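Local structure of sensor protein QseC (Escherichia coli, 3JZ3) at residues R50-V55 with L184-R189; I76-L81 with V141-D146; S119-N124 with Q188-L193; V198-G201 with G207-A210. The protein senses signals at the inner membrane as the histidine kinase of the QseB/QseC two-component system, using ATP to phosphorylate a histidine and activating the flagella regulon. One frame throughout, in Å; residues are numbered along the deposited sequence.

Contact 1 of 4, residues R50-V55 with L184-R189. With SO4 (sulfate ion), chain C.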
loop_
_atom_site.group_PDB
_atom_site.type_symbol
_atom_site.label_atom_id
_atom_site.label_comp_id
_atom_site.label_asym_id
_atom_site.label_seq_id
_atom_site.Cartn_x
_atom_site.Cartn_y
_atom_site.Cartn_z
ATOM N N ARG B 50 1.998 3.246 -7.714
ATOM C CA ARG B 50 2.248 4.313 -6.747
ATOM C C ARG B 50 2.947 3.807 -5.486
ATOM O O ARG B 50 3.864 4.453 -4.987
ATOM C CB ARG B 50 0.943 5.010 -6.372
ATOM C CG ARG B 50 0.333 5.812 -7.499
ATOM C CD ARG B 50 -1.116 6.114 -7.206
ATOM N NE ARG B 50 -1.739 6.826 -8.312
ATOM C CZ ARG B 50 -2.943 7.384 -8.266
ATOM N NH1 ARG B 50 -3.677 7.320 -7.160
ATOM N NH2 ARG B 50 -3.409 8.014 -9.336
ATOM N N ALA B 51 2.507 2.658 -4.979
ATOM C CA ALA B 51 3.146 2.022 -3.828
ATOM C C ALA B 51 4.575 1.598 -4.156
ATOM O O ALA B 51 5.471 1.731 -3.321
ATOM C CB ALA B 51 2.331 0.834 -3.351
ATOM N N THR B 52 4.775 1.106 -5.378
ATOM C CA THR B 52 6.094 0.700 -5.874
ATOM C C THR B 52 7.066 1.878 -5.891
ATOM O O THR B 52 8.139 1.804 -5.294
ATOM C CB THR B 52 5.994 0.074 -7.290
ATOM O OG1 THR B 52 5.317 -1.184 -7.207
ATOM C CG2 THR B 52 7.369 -0.137 -7.908
ATOM N N ARG B 53 6.677 2.957 -6.571
ATOM C CA ARG B 53 7.482 4.180 -6.657
ATOM C C ARG B 53 7.943 4.706 -5.296
ATOM O O ARG B 53 9.127 5.007 -5.112
ATOM C CB ARG B 53 6.720 5.260 -7.425
ATOM C CG ARG B 53 7.261 5.502 -8.821
ATOM C CD ARG B 53 6.167 5.551 -9.878
ATOM N NE ARG B 53 5.096 6.506 -9.593
ATOM C CZ ARG B 53 3.917 6.507 -10.216
ATOM N NH1 ARG B 53 3.651 5.603 -11.157
ATOM N NH2 ARG B 53 2.997 7.404 -9.897
ATOM N N LEU B 54 7.016 4.795 -4.345
ATOM C CA LEU B 54 7.328 5.284 -3.004
ATOM C C LEU B 54 8.275 4.352 -2.245
ATOM O O LEU B 54 9.309 4.797 -1.734
ATOM C CB LEU B 54 6.042 5.513 -2.197
ATOM C CG LEU B 54 6.164 6.071 -0.772
ATOM C CD1 LEU B 54 6.934 7.394 -0.736
ATOM C CD2 LEU B 54 4.786 6.238 -0.152
ATOM N N VAL B 55 7.920 3.069 -2.177
ATOM C CA VAL B 55 8.685 2.089 -1.402
ATOM C C VAL B 55 10.049 1.820 -2.042
ATOM O O VAL B 55 11.040 1.631 -1.333
ATOM C CB VAL B 55 7.883 0.776 -1.165
ATOM C CG1 VAL B 55 8.745 -0.279 -0.491
ATOM C CG2 VAL B 55 6.644 1.052 -0.317
ATOM N N LEU B 184 10.727 -1.196 -14.069
ATOM C CA LEU B 184 10.484 -2.004 -12.870
ATOM C C LEU B 184 11.764 -2.715 -12.411
ATOM O O LEU B 184 12.010 -3.882 -12.739
ATOM C CB LEU B 184 9.335 -2.999 -13.103
ATOM C CG LEU B 184 7.872 -2.523 -13.082
ATOM C CD1 LEU B 184 7.548 -1.428 -14.105
ATOM C CD2 LEU B 184 6.937 -3.709 -13.270
ATOM N N SER B 185 12.576 -1.977 -11.658
ATOM C CA SER B 185 13.841 -2.468 -11.122
ATOM C C SER B 185 13.769 -2.586 -9.601
ATOM O O SER B 185 14.764 -2.908 -8.943
ATOM C CB SER B 185 14.982 -1.533 -11.522
ATOM O OG SER B 185 14.780 -0.235 -10.985
ATOM N N ILE B 186 12.589 -2.302 -9.052
ATOM C CA ILE B 186 12.299 -2.570 -7.645
ATOM C C ILE B 186 12.256 -4.085 -7.446
ATOM O O ILE B 186 12.604 -4.593 -6.373
ATOM C CB ILE B 186 10.962 -1.915 -7.183
ATOM C CG1 ILE B 186 10.876 -1.897 -5.648
ATOM C CG2 ILE B 186 9.755 -2.607 -7.826
ATOM C CD1 ILE B 186 9.524 -1.454 -5.073
ATOM N N VAL B 187 11.831 -4.785 -8.499
ATOM C CA VAL B 187 11.839 -6.242 -8.550
ATOM C C VAL B 187 13.258 -6.743 -8.298
ATOM O O VAL B 187 13.468 -7.607 -7.448
ATOM C CB VAL B 187 11.298 -6.766 -9.903
ATOM C CG1 VAL B 187 11.464 -8.277 -10.013
ATOM C CG2 VAL B 187 9.829 -6.371 -10.083
ATOM N N GLN B 188 14.227 -6.172 -9.011
ATOM C CA GLN B 188 15.635 -6.512 -8.812
ATOM C C GLN B 188 16.122 -6.170 -7.400
ATOM O O GLN B 188 16.885 -6.928 -6.806
ATOM C CB GLN B 188 16.516 -5.830 -9.865
ATOM N N ARG B 189 15.662 -5.039 -6.871
ATOM C CA ARG B 189 16.099 -4.552 -5.561
ATOM C C ARG B 189 15.536 -5.395 -4.412
ATOM O O ARG B 189 16.273 -5.786 -3.503
ATOM C CB ARG B 189 15.721 -3.074 -5.394
ATOM C CG ARG B 189 16.260 -2.410 -4.135
ATOM C CD ARG B 189 16.033 -0.892 -4.158
ATOM N NE ARG B 189 17.065 -0.183 -4.918
ATOM C CZ ARG B 189 16.936 0.237 -6.175
ATOM N NH1 ARG B 189 15.810 0.034 -6.851
ATOM N NH2 ARG B 189 17.943 0.869 -6.762
HETATM S S SO4 C . -0.124 7.247 -11.604
HETATM O O1 SO4 C . 0.375 6.069 -10.899
HETATM O O2 SO4 C . -0.925 8.064 -10.696
HETATM O O3 SO4 C . 1.005 8.037 -12.092
HETATM O O4 SO4 C . -0.949 6.819 -12.730
#
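In the cytoplasmic kinase segment of QseC, where the helical phosphoacceptor domain leans on the ATP-binding domain, Thr52 of helix 42-61 meets Ile186 in the first turn of helix 186-193. The touch is methyl on methyl: Thr52 CG2 lies 3.4 Å from Ile186 CG2, and Ile186 CD1 reaches back to within 3.5 Å of Thr52 O. Threonine suits this seam because it has two branches. With CG2 anti to the backbone N (OG1 at chi1 -69°), the methyl is offered to isoleucine, while OG1 turns to Ile48 O in its own helix and to Asn124 ND2 of helix 115-131. Val55, one turn on, approaches through its backbone, C 4.5 Å from Ile186 CD1.

Arg50 and Arg53 serve another site, a sulfate probably from the crystallisation liquor. It sits at the edge of both guanidinium groups, in plane. Arg50 NE and NH2 both donate to sulfate O2, each at 2.8 Å, whereas Arg53 NH2 divides its reach between O3 at 3.0 Å and O1 at 3.1 Å. Arg53 also forms a salt bridge with Asp72 of the second subunit. Such an apolar seam between dimerisation helix and ATPase domain is found in sensor histidine kinases.

Contact 2 of 4, residues I76-L81 with V141-D146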
loop_
_atom_site.group_PDB
_atom_site.type_symbol
_atom_site.label_atom_id
_atom_site.label_comp_id
_atom_site.label_asym_id
_atom_site.label_seq_id
_atom_site.Cartn_x
_atom_site.Cartn_y
_atom_site.Cartn_z
ATOM N N ILE B 76 7.979 -17.088 4.793
ATOM C CA ILE B 76 6.856 -16.841 3.897
ATOM C C ILE B 76 6.543 -18.079 3.057
ATOM O O ILE B 76 7.397 -18.546 2.300
ATOM C CB ILE B 76 7.105 -15.602 2.975
ATOM C CG1 ILE B 76 7.601 -14.389 3.783
ATOM C CG2 ILE B 76 5.851 -15.257 2.161
ATOM C CD1 ILE B 76 6.727 -14.003 4.985
ATOM N N PRO B 77 5.318 -18.615 3.194
ATOM C CA PRO B 77 4.874 -19.695 2.313
ATOM C C PRO B 77 4.555 -19.129 0.928
ATOM O O PRO B 77 3.630 -18.323 0.779
ATOM C CB PRO B 77 3.601 -20.226 2.994
ATOM C CG PRO B 77 3.464 -19.465 4.295
ATOM C CD PRO B 77 4.277 -18.224 4.163
ATOM N N LEU B 78 5.329 -19.546 -0.069
ATOM C CA LEU B 78 5.251 -18.961 -1.406
ATOM C C LEU B 78 4.011 -19.347 -2.209
ATOM O O LEU B 78 3.609 -18.599 -3.101
ATOM C CB LEU B 78 6.532 -19.233 -2.202
ATOM C CG LEU B 78 7.807 -18.585 -1.647
ATOM C CD1 LEU B 78 8.935 -18.761 -2.628
ATOM C CD2 LEU B 78 7.622 -17.100 -1.324
ATOM N N GLU B 79 3.411 -20.496 -1.891
ATOM C CA GLU B 79 2.124 -20.891 -2.482
ATOM C C GLU B 79 1.071 -19.812 -2.240
ATOM O O GLU B 79 0.457 -19.304 -3.183
ATOM C CB GLU B 79 1.624 -22.220 -1.900
ATOM C CG GLU B 79 2.182 -23.461 -2.567
ATOM C CD GLU B 79 1.658 -24.751 -1.943
ATOM O OE1 GLU B 79 2.093 -25.110 -0.820
ATOM O OE2 GLU B 79 0.814 -25.412 -2.587
ATOM N N ASP B 80 0.892 -19.471 -0.965
ATOM C CA ASP B 80 -0.107 -18.506 -0.519
ATOM C C ASP B 80 0.113 -17.124 -1.132
ATOM O O ASP B 80 -0.833 -16.496 -1.590
ATOM C CB ASP B 80 -0.104 -18.415 1.010
ATOM C CG ASP B 80 -0.299 -19.771 1.684
ATOM O OD1 ASP B 80 -0.315 -20.813 0.987
ATOM O OD2 ASP B 80 -0.435 -19.794 2.926
ATOM N N LEU B 81 1.365 -16.675 -1.144
ATOM C CA LEU B 81 1.754 -15.394 -1.730
ATOM C C LEU B 81 1.404 -15.305 -3.218
ATOM O O LEU B 81 0.857 -14.299 -3.674
ATOM C CB LEU B 81 3.254 -15.167 -1.531
ATOM C CG LEU B 81 3.900 -13.887 -2.068
ATOM C CD1 LEU B 81 3.638 -12.732 -1.130
ATOM C CD2 LEU B 81 5.396 -14.088 -2.258
ATOM N N VAL B 141 1.799 -18.418 -14.349
ATOM C CA VAL B 141 2.523 -18.257 -13.089
ATOM C C VAL B 141 2.844 -19.643 -12.535
ATOM O O VAL B 141 1.938 -20.438 -12.283
ATOM C CB VAL B 141 1.723 -17.437 -12.047
ATOM C CG1 VAL B 141 2.566 -17.174 -10.803
ATOM C CG2 VAL B 141 1.250 -16.120 -12.645
ATOM N N THR B 142 4.131 -19.920 -12.349
ATOM C CA THR B 142 4.587 -21.249 -11.959
ATOM C C THR B 142 5.496 -21.186 -10.737
ATOM O O THR B 142 6.453 -20.420 -10.709
ATOM C CB THR B 142 5.344 -21.944 -13.119
ATOM O OG1 THR B 142 4.496 -22.017 -14.271
ATOM C CG2 THR B 142 5.777 -23.358 -12.735
ATOM N N LEU B 143 5.189 -21.995 -9.729
ATOM C CA LEU B 143 6.058 -22.124 -8.571
ATOM C C LEU B 143 6.816 -23.447 -8.624
ATOM O O LEU B 143 6.206 -24.520 -8.643
ATOM C CB LEU B 143 5.258 -22.020 -7.271
ATOM C CG LEU B 143 6.011 -22.257 -5.958
ATOM C CD1 LEU B 143 7.120 -21.226 -5.736
ATOM C CD2 LEU B 143 5.033 -22.271 -4.789
ATOM N N ASN B 144 8.142 -23.348 -8.657
ATOM C CA ASN B 144 9.027 -24.507 -8.599
ATOM C C ASN B 144 9.780 -24.525 -7.265
ATOM O O ASN B 144 9.658 -23.588 -6.472
ATOM C CB ASN B 144 9.992 -24.491 -9.785
ATOM C CG ASN B 144 9.272 -24.557 -11.116
ATOM O OD1 ASN B 144 8.507 -25.486 -11.368
ATOM N ND2 ASN B 144 9.504 -23.566 -11.972
ATOM N N ALA B 145 10.548 -25.588 -7.021
ATOM C CA ALA B 145 11.275 -25.767 -5.750
ATOM C C ALA B 145 12.162 -24.577 -5.367
ATOM O O ALA B 145 12.143 -24.130 -4.217
ATOM C CB ALA B 145 12.092 -27.056 -5.775
ATOM N N ASP B 146 12.917 -24.062 -6.335
ATOM C CA ASP B 146 13.889 -22.999 -6.079
ATOM C C ASP B 146 13.713 -21.767 -6.974
ATOM O O ASP B 146 14.627 -20.949 -7.104
ATOM C CB ASP B 146 15.316 -23.551 -6.201
ATOM C CG ASP B 146 15.619 -24.109 -7.583
ATOM O OD1 ASP B 146 14.700 -24.189 -8.433
ATOM O OD2 ASP B 146 16.792 -24.472 -7.819
#
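Leu143 of strand 138-143 pushes both its methyls against the first turn of helix 78-95, where Leu78 and Glu79 receive them. This is the tight part of the contact. Leu143 CD1 faces Leu78 CB at 4.1 Å, and CD2 sits over the peptide that joins the two helix residues, 4.0 Å from Leu78 C and 3.8 Å from Glu79 N. Having CG anti to the backbone N (chi1 175°) carries the leucine fork toward the helix. Leucine fits because its branching comes late, which puts CD1 by the Leu78 side chain while CD2 covers the peptide between Leu78 and Glu79.

Glu79 marks the passage to the polar side. Its CG packs on Leu143 CD2 at 3.8 Å, the two side chains crossing at about a right angle. Beyond CG the chain runs extended, so the aliphatic part lies on leucine while the carboxylate reaches the turn before strand 110-113: OE2 bonds to His107 ND1 and OE1 to Ser108 N. Further along, the chain from Asn144 to Asp146 draws away from helix 78-95 and turns toward strand 147-151. Ala145 is exposed there, and the amide of Asn144 is held by Asn105 and Asn147 rather than by the helix. Leucine from a strand buried under the start of a helix belongs to the α/β sandwich of the GHKL ATPases, in which helices cover one face of a mixed sheet.

Contact 3 of 4, residues S119-N124 with Q188-L193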
loop_
_atom_site.group_PDB
_atom_site.type_symbol
_atom_site.label_atom_id
_atom_site.label_comp_id
_atom_site.label_asym_id
_atom_site.label_seq_id
_atom_site.Cartn_x
_atom_site.Cartn_y
_atom_site.Cartn_z
ATOM N N SER B 119 5.157 -9.321 -1.781
ATOM C CA SER B 119 3.870 -9.123 -2.424
ATOM C C SER B 119 3.988 -8.086 -3.542
ATOM O O SER B 119 3.432 -8.270 -4.623
ATOM C CB SER B 119 2.824 -8.706 -1.387
ATOM O OG SER B 119 1.593 -8.392 -2.004
ATOM N N LEU B 120 4.731 -7.010 -3.275
ATOM C CA LEU B 120 5.001 -5.963 -4.267
ATOM C C LEU B 120 5.789 -6.489 -5.458
ATOM O O LEU B 120 5.445 -6.204 -6.601
ATOM C CB LEU B 120 5.769 -4.796 -3.636
ATOM C CG LEU B 120 4.997 -3.729 -2.864
ATOM C CD1 LEU B 120 5.974 -2.767 -2.209
ATOM C CD2 LEU B 120 4.030 -2.980 -3.777
ATOM N N LEU B 121 6.855 -7.235 -5.177
ATOM C CA LEU B 121 7.662 -7.877 -6.213
ATOM C C LEU B 121 6.785 -8.707 -7.147
ATOM O O LEU B 121 6.791 -8.496 -8.362
ATOM C CB LEU B 121 8.739 -8.765 -5.578
ATOM C CG LEU B 121 9.803 -9.388 -6.488
ATOM C CD1 LEU B 121 10.996 -9.842 -5.670
ATOM C CD2 LEU B 121 9.252 -10.552 -7.308
ATOM N N VAL B 122 6.026 -9.638 -6.571
ATOM C CA VAL B 122 5.216 -10.569 -7.355
ATOM C C VAL B 122 4.177 -9.818 -8.181
ATOM O O VAL B 122 3.977 -10.109 -9.361
ATOM C CB VAL B 122 4.535 -11.645 -6.460
ATOM C CG1 VAL B 122 3.542 -12.463 -7.264
ATOM C CG2 VAL B 122 5.582 -12.560 -5.835
ATOM N N ARG B 123 3.542 -8.835 -7.552
ATOM C CA ARG B 123 2.470 -8.077 -8.178
ATOM C C ARG B 123 2.940 -7.220 -9.362
ATOM O O ARG B 123 2.220 -7.076 -10.348
ATOM C CB ARG B 123 1.756 -7.228 -7.130
ATOM C CG ARG B 123 0.448 -6.648 -7.602
ATOM C CD ARG B 123 -0.648 -7.689 -7.718
ATOM N NE ARG B 123 -1.876 -7.089 -8.231
ATOM C CZ ARG B 123 -2.763 -6.425 -7.492
ATOM N NH1 ARG B 123 -2.577 -6.262 -6.189
ATOM N NH2 ARG B 123 -3.845 -5.919 -8.064
ATOM N N ASN B 124 4.143 -6.664 -9.262
ATOM C CA ASN B 124 4.757 -5.940 -10.372
ATOM C C ASN B 124 4.974 -6.818 -11.600
ATOM O O ASN B 124 4.675 -6.409 -12.723
ATOM C CB ASN B 124 6.079 -5.309 -9.942
ATOM C CG ASN B 124 5.894 -3.939 -9.341
ATOM O OD1 ASN B 124 5.703 -2.958 -10.056
ATOM N ND2 ASN B 124 5.948 -3.861 -8.018
ATOM N N GLN B 188 14.227 -6.172 -9.011
ATOM C CA GLN B 188 15.635 -6.512 -8.812
ATOM C C GLN B 188 16.122 -6.170 -7.400
ATOM O O GLN B 188 16.885 -6.928 -6.806
ATOM C CB GLN B 188 16.516 -5.830 -9.865
ATOM N N ARG B 189 15.662 -5.039 -6.871
ATOM C CA ARG B 189 16.099 -4.552 -5.561
ATOM C C ARG B 189 15.536 -5.395 -4.412
ATOM O O ARG B 189 16.273 -5.786 -3.503
ATOM C CB ARG B 189 15.721 -3.074 -5.394
ATOM C CG ARG B 189 16.260 -2.410 -4.135
ATOM C CD ARG B 189 16.033 -0.892 -4.158
ATOM N NE ARG B 189 17.065 -0.183 -4.918
ATOM C CZ ARG B 189 16.936 0.237 -6.175
ATOM N NH1 ARG B 189 15.810 0.034 -6.851
ATOM N NH2 ARG B 189 17.943 0.869 -6.762
ATOM N N ILE B 190 14.234 -5.663 -4.459
ATOM C CA ILE B 190 13.574 -6.499 -3.457
ATOM C C ILE B 190 14.142 -7.919 -3.490
ATOM O O ILE B 190 14.451 -8.492 -2.441
ATOM C CB ILE B 190 12.038 -6.510 -3.655
ATOM C CG1 ILE B 190 11.436 -5.191 -3.170
ATOM C CG2 ILE B 190 11.394 -7.692 -2.931
ATOM C CD1 ILE B 190 10.017 -4.951 -3.655
ATOM N N ALA B 191 14.285 -8.466 -4.695
ATOM C CA ALA B 191 14.869 -9.789 -4.885
ATOM C C ALA B 191 16.243 -9.887 -4.227
ATOM O O ALA B 191 16.490 -10.803 -3.439
ATOM C CB ALA B 191 14.962 -10.128 -6.371
ATOM N N LYS B 192 17.117 -8.927 -4.539
ATOM C CA LYS B 192 18.490 -8.892 -4.023
ATOM C C LYS B 192 18.513 -8.822 -2.502
ATOM O O LYS B 192 19.341 -9.462 -1.859
ATOM C CB LYS B 192 19.268 -7.714 -4.621
ATOM N N LEU B 193 17.588 -8.051 -1.939
ATOM C CA LEU B 193 17.437 -7.947 -0.492
ATOM C C LEU B 193 17.077 -9.299 0.136
ATOM O O LEU B 193 17.503 -9.601 1.250
ATOM C CB LEU B 193 16.384 -6.886 -0.152
ATOM C CG LEU B 193 16.015 -6.584 1.302
ATOM C CD1 LEU B 193 17.163 -5.917 2.047
ATOM C CD2 LEU B 193 14.777 -5.708 1.346
#
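Helices 119-124 and 188-193 run obliquely antiparallel, their short axes 9.6 Å apart at closest approach with a signed crossing angle of -138°. Both belong to the helical layer of the GHKL-type (Bergerat) ATP-binding fold.

Leu121 and Ile190, whose CA atoms are the nearest pair, carry most of the contact, and their side chains slide past each other in opposite directions. Leu121 CD1 comes to 3.5 Å from Ile190 CG2, the beta-branch methyl that lies anti to its backbone N. The same leucine methyl goes on to the next residue, 3.7 Å from Ala191 N and 4.0 Å from Ala191 CB. Alanine suits this place, since its short side chain lets the leucine tip come close to the helix backbone. From the other branch of Ile190, CD1 reaches Leu120 CB at 4.3 Å, a lighter touch near the partly exposed edge. Isoleucine thus uses both arms, one for each of two successive leucines, and it also packs on Leu59 of helix 42-61.

Asn124, one turn after Leu120, does not touch 188-193 but packs on Ile186 and Val187, earlier in that helix, and is buried and firmly placed. Its ND2 donates to Leu120 O at 2.8 Å. Leu120 O takes Asn124 N as well, the two donors arriving from opposite faces of the carbonyl plane, with ND2 51° out of that plane.

Contact 4 of 4, residues V198-G201 with G207-A210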
loop_
_atom_site.group_PDB
_atom_site.type_symbol
_atom_site.label_atom_id
_atom_site.label_comp_id
_atom_site.label_asym_id
_atom_site.label_seq_id
_atom_site.Cartn_x
_atom_site.Cartn_y
_atom_site.Cartn_z
ATOM N N VAL B 198 16.836 -12.342 -10.169
ATOM C CA VAL B 198 15.793 -12.228 -11.181
ATOM C C VAL B 198 16.392 -12.191 -12.586
ATOM O O VAL B 198 17.289 -11.398 -12.872
ATOM C CB VAL B 198 14.831 -11.033 -10.918
ATOM C CG1 VAL B 198 15.588 -9.706 -10.834
ATOM C CG2 VAL B 198 13.717 -10.987 -11.973
ATOM N N GLU B 199 15.897 -13.076 -13.444
ATOM C CA GLU B 199 16.342 -13.166 -14.830
ATOM C C GLU B 199 15.175 -12.910 -15.768
ATOM O O GLU B 199 14.130 -13.553 -15.662
ATOM C CB GLU B 199 16.953 -14.541 -15.111
ATOM C CG GLU B 199 18.332 -14.748 -14.495
ATOM C CD GLU B 199 18.556 -16.168 -13.985
ATOM O OE1 GLU B 199 17.790 -17.082 -14.372
ATOM O OE2 GLU B 199 19.498 -16.368 -13.184
ATOM N N PHE B 200 15.358 -11.957 -16.677
ATOM C CA PHE B 200 14.367 -11.657 -17.706
ATOM C C PHE B 200 14.815 -12.244 -19.042
ATOM O O PHE B 200 16.009 -12.474 -19.257
ATOM C CB PHE B 200 14.147 -10.145 -17.822
ATOM C CG PHE B 200 13.657 -9.499 -16.549
ATOM C CD1 PHE B 200 14.550 -8.874 -15.683
ATOM C CD2 PHE B 200 12.304 -9.519 -16.217
ATOM C CE1 PHE B 200 14.102 -8.275 -14.502
ATOM C CE2 PHE B 200 11.846 -8.923 -15.040
ATOM C CZ PHE B 200 12.746 -8.298 -14.183
ATOM N N GLY B 201 13.859 -12.499 -19.932
ATOM C CA GLY B 201 14.166 -13.054 -21.250
ATOM C C GLY B 201 12.949 -13.449 -22.068
ATOM O O GLY B 201 11.809 -13.219 -21.656
ATOM N N GLY B 207 7.204 -14.998 -26.377
ATOM C CA GLY B 207 6.642 -14.160 -25.320
ATOM C C GLY B 207 7.665 -13.794 -24.259
ATOM O O GLY B 207 8.804 -14.264 -24.299
ATOM N N PHE B 208 7.255 -12.957 -23.308
ATOM C CA PHE B 208 8.142 -12.496 -22.238
ATOM C C PHE B 208 8.166 -13.463 -21.054
ATOM O O PHE B 208 7.197 -14.182 -20.803
ATOM C CB PHE B 208 7.743 -11.090 -21.779
ATOM C CG PHE B 208 8.748 -10.434 -20.869
ATOM C CD1 PHE B 208 9.961 -9.967 -21.368
ATOM C CD2 PHE B 208 8.476 -10.276 -19.513
ATOM C CE1 PHE B 208 10.893 -9.355 -20.526
ATOM C CE2 PHE B 208 9.400 -9.664 -18.663
ATOM C CZ PHE B 208 10.610 -9.202 -19.173
ATOM N N GLU B 209 9.285 -13.475 -20.335
ATOM C CA GLU B 209 9.467 -14.357 -19.189
ATOM C C GLU B 209 10.296 -13.688 -18.092
ATOM O O GLU B 209 11.308 -13.039 -18.369
ATOM C CB GLU B 209 10.125 -15.667 -19.631
ATOM C CG GLU B 209 10.339 -16.686 -18.516
ATOM C CD GLU B 209 11.255 -17.830 -18.924
ATOM O OE1 GLU B 209 11.072 -18.378 -20.034
ATOM O OE2 GLU B 209 12.157 -18.185 -18.132
ATOM N N ALA B 210 9.848 -13.849 -16.850
ATOM C CA ALA B 210 10.601 -13.414 -15.680
ATOM C C ALA B 210 10.720 -14.585 -14.713
ATOM O O ALA B 210 9.725 -15.251 -14.415
ATOM C CB ALA B 210 9.916 -12.233 -15.015
#
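Phe200, on the face of a β-hairpin that also carries Ala210, meets Phe208 rim to rim. Their planes are inclined by 24° and their centroids lie 5.9 Å apart, so neither ring stands over the other. Phe200 CD2 and Phe208 CZ make the closest approach, 3.4 Å, the two side chains crossing obliquely. Phe208 stretches its ring toward strand 197-202 with CG anti to the backbone N (chi1 -169°). Phe200 takes the other course, CG beside its own N. Ala210 CB lies obliquely to the Phe200 ring, 3.8 Å from CD2; alanine is small enough for the ring to come this near its strand.

The backbones pair as an antiparallel ladder. Phe200 and Ala210 form a non-hydrogen-bonded pair, and Gly201 with Glu209 a hydrogen-bonded one: Gly201 N gives to Glu209 O at 3.0 Å, and Glu209 N to Gly201 O at 2.9 Å. Gly207, before the strand, takes a positive phi of 106° that glycine tolerates readily. The backbone bonds thus set the register of the strands, and the apolar ring contacts add packing on the face of Phe200 and Ala210, where Leu125 of helix 115-131 meets both.

How the contacts relate
From the N terminus, contact 1 opens on helix 42-61 and closes on helix 186-193, the longest loop of the four. Contact 2 is nested inside it, joining the start of helix 78-95 to the central sheet. Contact 3 begins on helix 115-131, between the two segments of contact 2, and closes after it, so contacts 2 and 3 cross. Contacts 1 and 3 end on the same helix, sharing residues 188-189, and meet where Thr52 reaches Asn124. Contact 4 follows in series, a short hairpin at the sheet edge linked to helix 186-193 by Val198 against Gln188. Together they tie the dimerisation helix, the helical layer and the sheet.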